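Local structure of putative glutathionylspermidine synthase (Methylobacillus flagellatus, 3N6X) at residues R269-I282 / G305-V317. The protein is a putative glutathionylspermidine synthase of the circularly permuted ATP-grasp type 2 family, probably an ATP-dependent ligase. Residues are numbered along the deposited sequence; the frame is centred on the assembly and turned at random.
Sequences RVDVIYRRIDDDFI and GGVTLANAVGTGV
Arg275 reaches from the end of strand 272-275 over the loop that follows strand 308-310. Its backbone N donates to Ala310 O. CB turns toward the neighbouring segment. CG, set between the backbone N and carbonyl carbon (chi1 61°), lies 3.6 Å from both Ala310 O and Asn311 O. CD passes Asn311 O, and NE donates to that oxygen from above its carbonyl plane, at 2.8 Å. NH2 donates to Ala312 O, 2.9 Å away and in the guanidinium plane. NH1 donates a hydrogen bond to Ile277 O of its own segment. Asp279 OD1 sits over one guanidinium face, 3.2 Å from NH2, as a charge contact only. The other Asp279 oxygen, OD2, accepts a hydrogen bond from Gly314 N (2.8 Å) on its syn side, tilted out of the carboxylate plane. The peptide bond before Asn311 is cis. The Arg275 NE and NH2 bonds and the Asp279-Gly314 bond hold the loop 311-314 against segment 269-282. Upstream in the paired strands, Ile273 N donates to Thr308 O, and Ala310 N to Ile273 O. Ile273 CB packs alongside Leu309 CD2 (3.8 Å), on the face covered by helix 298-303. At the far end, Arg269 NH2 donates to a lone pair of Gly306 O, in the carbonyl plane. The two parallel strands and helix 298-303 form a beta-alpha-beta unit within the ATP-grasp family region.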
loop_
_atom_site.group_PDB
_atom_site.type_symbol
_atom_site.label_atom_id
_atom_site.label_comp_id
_atom_site.label_asym_id
_atom_site.label_seq_id
_atom_site.Cartn_x
_atom_site.Cartn_y
_atom_site.Cartn_z
ATOM N N ARG A 269 3.071 20.225 -24.348
ATOM C CA ARG A 269 3.404 18.794 -24.360
ATOM C C ARG A 269 3.591 18.198 -22.968
ATOM O O ARG A 269 4.245 18.798 -22.116
ATOM C CB ARG A 269 4.619 18.477 -25.243
ATOM C CG ARG A 269 4.591 17.032 -25.713
ATOM C CD ARG A 269 5.847 16.607 -26.402
ATOM N NE ARG A 269 5.890 15.152 -26.558
ATOM C CZ ARG A 269 6.531 14.530 -27.540
ATOM N NH1 ARG A 269 7.163 15.229 -28.478
ATOM N NH2 ARG A 269 6.529 13.203 -27.607
ATOM N N VAL A 270 2.980 17.028 -22.735
ATOM C CA VAL A 270 3.088 16.303 -21.467
ATOM C C VAL A 270 4.023 15.128 -21.673
ATOM O O VAL A 270 3.828 14.347 -22.611
ATOM C CB VAL A 270 1.696 15.863 -20.948
ATOM C CG1 VAL A 270 1.826 14.857 -19.802
ATOM C CG2 VAL A 270 0.862 17.079 -20.518
ATOM N N ASP A 271 5.077 15.022 -20.839
ATOM C CA ASP A 271 6.063 13.957 -21.008
ATOM C C ASP A 271 5.836 12.765 -20.092
ATOM O O ASP A 271 6.108 11.626 -20.491
ATOM C CB ASP A 271 7.489 14.509 -20.874
ATOM C CG ASP A 271 7.750 15.658 -21.841
ATOM O OD1 ASP A 271 7.709 15.417 -23.079
ATOM O OD2 ASP A 271 7.904 16.804 -21.370
ATOM N N VAL A 272 5.363 13.020 -18.856
ATOM C CA VAL A 272 5.119 11.969 -17.868
ATOM C C VAL A 272 3.756 12.183 -17.225
ATOM O O VAL A 272 3.458 13.287 -16.767
ATOM C CB VAL A 272 6.248 11.880 -16.781
ATOM C CG1 VAL A 272 6.018 10.695 -15.842
ATOM C CG2 VAL A 272 7.642 11.808 -17.414
ATOM N N ILE A 273 2.934 11.124 -17.174
ATOM C CA ILE A 273 1.628 11.176 -16.508
ATOM C C ILE A 273 1.638 10.243 -15.305
ATOM O O ILE A 273 1.812 9.023 -15.460
ATOM C CB ILE A 273 0.457 10.815 -17.472
ATOM C CG1 ILE A 273 0.325 11.831 -18.619
ATOM C CG2 ILE A 273 -0.863 10.672 -16.693
ATOM C CD1 ILE A 273 -0.440 11.272 -19.864
ATOM N N TYR A 274 1.454 10.807 -14.116
ATOM C CA TYR A 274 1.291 10.026 -12.912
ATOM C C TYR A 274 -0.182 9.676 -12.893
ATOM O O TYR A 274 -1.019 10.544 -12.649
ATOM C CB TYR A 274 1.720 10.861 -11.681
ATOM C CG TYR A 274 1.400 10.265 -10.321
ATOM C CD1 TYR A 274 1.330 8.885 -10.139
ATOM C CD2 TYR A 274 1.301 11.073 -9.195
ATOM C CE1 TYR A 274 1.025 8.334 -8.893
ATOM C CE2 TYR A 274 1.029 10.532 -7.936
ATOM C CZ TYR A 274 0.879 9.162 -7.792
ATOM O OH TYR A 274 0.599 8.627 -6.552
ATOM N N ARG A 275 -0.519 8.457 -13.350
ATOM C CA ARG A 275 -1.931 8.085 -13.487
ATOM C C ARG A 275 -2.555 7.567 -12.208
ATOM O O ARG A 275 -2.029 6.639 -11.584
ATOM C CB ARG A 275 -2.181 7.126 -14.693
ATOM C CG ARG A 275 -1.455 5.794 -14.624
ATOM C CD ARG A 275 -2.350 4.634 -15.016
ATOM N NE ARG A 275 -1.669 3.348 -14.839
ATOM C CZ ARG A 275 -2.061 2.407 -13.982
ATOM N NH1 ARG A 275 -3.158 2.578 -13.253
ATOM N NH2 ARG A 275 -1.371 1.275 -13.865
ATOM N N ARG A 276 -3.667 8.183 -11.797
ATOM C CA ARG A 276 -4.423 7.713 -10.644
ATOM C C ARG A 276 -5.793 7.210 -11.116
ATOM O O ARG A 276 -6.791 7.295 -10.402
ATOM C CB ARG A 276 -4.508 8.790 -9.538
ATOM C CG ARG A 276 -3.148 9.092 -8.858
ATOM C CD ARG A 276 -2.574 7.906 -8.060
ATOM N NE ARG A 276 -3.420 7.554 -6.914
ATOM C CZ ARG A 276 -3.213 7.982 -5.675
ATOM N NH1 ARG A 276 -2.156 8.734 -5.394
ATOM N NH2 ARG A 276 -4.054 7.653 -4.704
ATOM N N ILE A 277 -5.815 6.682 -12.335
ATOM C CA ILE A 277 -6.985 6.081 -12.977
ATOM C C ILE A 277 -6.615 4.630 -13.328
ATOM O O ILE A 277 -5.461 4.372 -13.666
ATOM C CB ILE A 277 -7.371 6.899 -14.256
ATOM C CG1 ILE A 277 -7.799 8.336 -13.889
ATOM C CG2 ILE A 277 -8.445 6.198 -15.058
ATOM C CD1 ILE A 277 -8.303 9.165 -15.021
ATOM N N ASP A 278 -7.577 3.683 -13.242
ATOM C CA ASP A 278 -7.315 2.283 -13.610
ATOM C C ASP A 278 -7.058 2.159 -15.099
ATOM O O ASP A 278 -7.627 2.926 -15.883
ATOM C CB ASP A 278 -8.500 1.393 -13.219
ATOM C CG ASP A 278 -8.633 1.146 -11.729
ATOM O OD1 ASP A 278 -7.585 0.922 -11.063
ATOM O OD2 ASP A 278 -9.783 1.097 -11.239
ATOM N N ASP A 279 -6.214 1.173 -15.503
ATOM C CA ASP A 279 -5.907 0.858 -16.916
ATOM C C ASP A 279 -7.138 0.909 -17.780
ATOM O O ASP A 279 -7.126 1.517 -18.835
ATOM C CB ASP A 279 -5.318 -0.571 -17.032
ATOM C CG ASP A 279 -3.895 -0.703 -16.589
ATOM O OD1 ASP A 279 -3.267 0.334 -16.301
ATOM O OD2 ASP A 279 -3.392 -1.843 -16.560
ATOM N N ASP A 280 -8.183 0.200 -17.359
ATOM C CA ASP A 280 -9.440 0.044 -18.081
ATOM C C ASP A 280 -10.057 1.350 -18.537
ATOM O O ASP A 280 -10.811 1.352 -19.504
ATOM C CB ASP A 280 -10.448 -0.703 -17.196
ATOM C CG ASP A 280 -10.375 -2.193 -17.314
ATOM O OD1 ASP A 280 -10.018 -2.683 -18.406
ATOM O OD2 ASP A 280 -10.752 -2.883 -16.340
ATOM N N PHE A 281 -9.793 2.447 -17.814
ATOM C CA PHE A 281 -10.444 3.738 -18.055
ATOM C C PHE A 281 -9.578 4.807 -18.729
ATOM O O PHE A 281 -10.070 5.914 -18.944
ATOM C CB PHE A 281 -11.001 4.283 -16.738
ATOM C CG PHE A 281 -12.223 3.560 -16.239
ATOM C CD1 PHE A 281 -12.105 2.391 -15.495
ATOM C CD2 PHE A 281 -13.498 4.068 -16.476
ATOM C CE1 PHE A 281 -13.238 1.728 -15.023
ATOM C CE2 PHE A 281 -14.629 3.402 -16.007
ATOM C CZ PHE A 281 -14.493 2.232 -15.289
ATOM N N ILE A 282 -8.306 4.501 -19.056
ATOM C CA ILE A 282 -7.380 5.513 -19.584
ATOM C C ILE A 282 -7.530 5.864 -21.061
ATOM O O ILE A 282 -7.042 6.916 -21.472
ATOM C CB ILE A 282 -5.890 5.237 -19.220
ATOM C CG1 ILE A 282 -5.369 3.942 -19.853
ATOM C CG2 ILE A 282 -5.643 5.300 -17.716
ATOM C CD1 ILE A 282 -4.152 4.126 -20.655
ATOM N N GLY A 305 6.479 5.351 -27.417
ATOM C CA GLY A 305 7.496 6.154 -26.739
ATOM C C GLY A 305 7.322 7.663 -26.719
ATOM O O GLY A 305 8.284 8.387 -26.439
ATOM N N GLY A 306 6.103 8.142 -26.933
ATOM C CA GLY A 306 5.831 9.579 -26.926
ATOM C C GLY A 306 5.469 10.143 -25.566
ATOM O O GLY A 306 5.369 11.365 -25.404
ATOM N N VAL A 307 5.243 9.253 -24.578
ATOM C CA VAL A 307 4.871 9.636 -23.211
ATOM C C VAL A 307 5.206 8.485 -22.241
ATOM O O VAL A 307 5.324 7.333 -22.665
ATOM C CB VAL A 307 3.345 10.059 -23.121
ATOM C CG1 VAL A 307 2.410 8.831 -23.103
ATOM C CG2 VAL A 307 3.081 10.965 -21.915
ATOM N N THR A 308 5.344 8.801 -20.948
ATOM C CA THR A 308 5.523 7.801 -19.901
ATOM C C THR A 308 4.300 7.803 -18.999
ATOM O O THR A 308 3.874 8.868 -18.553
ATOM C CB THR A 308 6.788 8.072 -19.069
ATOM O OG1 THR A 308 7.924 8.003 -19.918
ATOM C CG2 THR A 308 6.958 7.060 -17.921
ATOM N N LEU A 309 3.744 6.608 -18.724
ATOM C CA LEU A 309 2.654 6.422 -17.762
ATOM C C LEU A 309 3.224 5.789 -16.513
ATOM O O LEU A 309 4.056 4.884 -16.599
ATOM C CB LEU A 309 1.523 5.542 -18.341
ATOM C CG LEU A 309 0.790 6.108 -19.591
ATOM C CD1 LEU A 309 -0.290 5.165 -20.056
ATOM C CD2 LEU A 309 0.201 7.481 -19.319
ATOM N N ALA A 310 2.848 6.310 -15.360
ATOM C CA ALA A 310 3.336 5.813 -14.082
ATOM C C ALA A 310 2.180 5.751 -13.091
ATOM O O ALA A 310 1.560 6.768 -12.845
ATOM C CB ALA A 310 4.436 6.726 -13.555
ATOM N N ASN A 311 1.820 4.556 -12.585
ATOM C CA ASN A 311 2.475 3.277 -12.910
ATOM C C ASN A 311 2.145 2.830 -14.340
ATOM O O ASN A 311 1.170 3.303 -14.941
ATOM C CB ASN A 311 2.063 2.199 -11.907
ATOM C CG ASN A 311 2.629 2.396 -10.516
ATOM O OD1 ASN A 311 3.457 3.275 -10.261
ATOM N ND2 ASN A 311 2.240 1.542 -9.600
ATOM N N ALA A 312 3.003 1.983 -14.907
ATOM C CA ALA A 312 2.824 1.448 -16.245
ATOM C C ALA A 312 1.488 0.740 -16.372
ATOM O O ALA A 312 0.926 0.294 -15.368
ATOM C CB ALA A 312 3.946 0.472 -16.561
ATOM N N VAL A 313 0.995 0.605 -17.612
ATOM C CA VAL A 313 -0.193 -0.174 -17.927
ATOM C C VAL A 313 0.195 -1.681 -17.785
ATOM O O VAL A 313 1.306 -2.061 -18.154
ATOM C CB VAL A 313 -0.682 0.162 -19.382
ATOM C CG1 VAL A 313 -1.718 -0.851 -19.878
ATOM C CG2 VAL A 313 -1.238 1.585 -19.467
ATOM N N GLY A 314 -0.703 -2.490 -17.220
ATOM C CA GLY A 314 -0.498 -3.934 -17.095
ATOM C C GLY A 314 0.256 -4.425 -15.872
ATOM O O GLY A 314 0.720 -5.571 -15.861
ATOM N N THR A 315 0.368 -3.587 -14.813
ATOM C CA THR A 315 1.054 -4.017 -13.579
ATOM C C THR A 315 0.191 -4.973 -12.751
ATOM O O THR A 315 0.718 -5.671 -11.880
ATOM C CB THR A 315 1.486 -2.813 -12.723
ATOM O OG1 THR A 315 0.322 -2.092 -12.317
ATOM C CG2 THR A 315 2.468 -1.902 -13.444
ATOM N N GLY A 316 -1.129 -4.968 -13.008
ATOM C CA GLY A 316 -2.103 -5.765 -12.268
ATOM C C GLY A 316 -1.830 -7.260 -12.249
ATOM O O GLY A 316 -2.274 -7.955 -11.336
ATOM N N VAL A 317 -1.111 -7.772 -13.269
ATOM C CA VAL A 317 -0.767 -9.184 -13.340
ATOM C C VAL A 317 0.199 -9.594 -12.199
ATOM O O VAL A 317 0.188 -10.748 -11.786
ATOM C CB VAL A 317 -0.262 -9.598 -14.756
ATOM C CG1 VAL A 317 1.131 -9.033 -15.053
ATOM C CG2 VAL A 317 -0.281 -11.112 -14.928
HETATM O O HOH W 1 3.929 13.522 -25.188
HETATM O O HOH W 2 7.733 12.690 -24.058
HETATM O O HOH W 3 -0.541 4.494 -10.860
HETATM O O HOH W 4 -2.140 -1.631 -13.710
#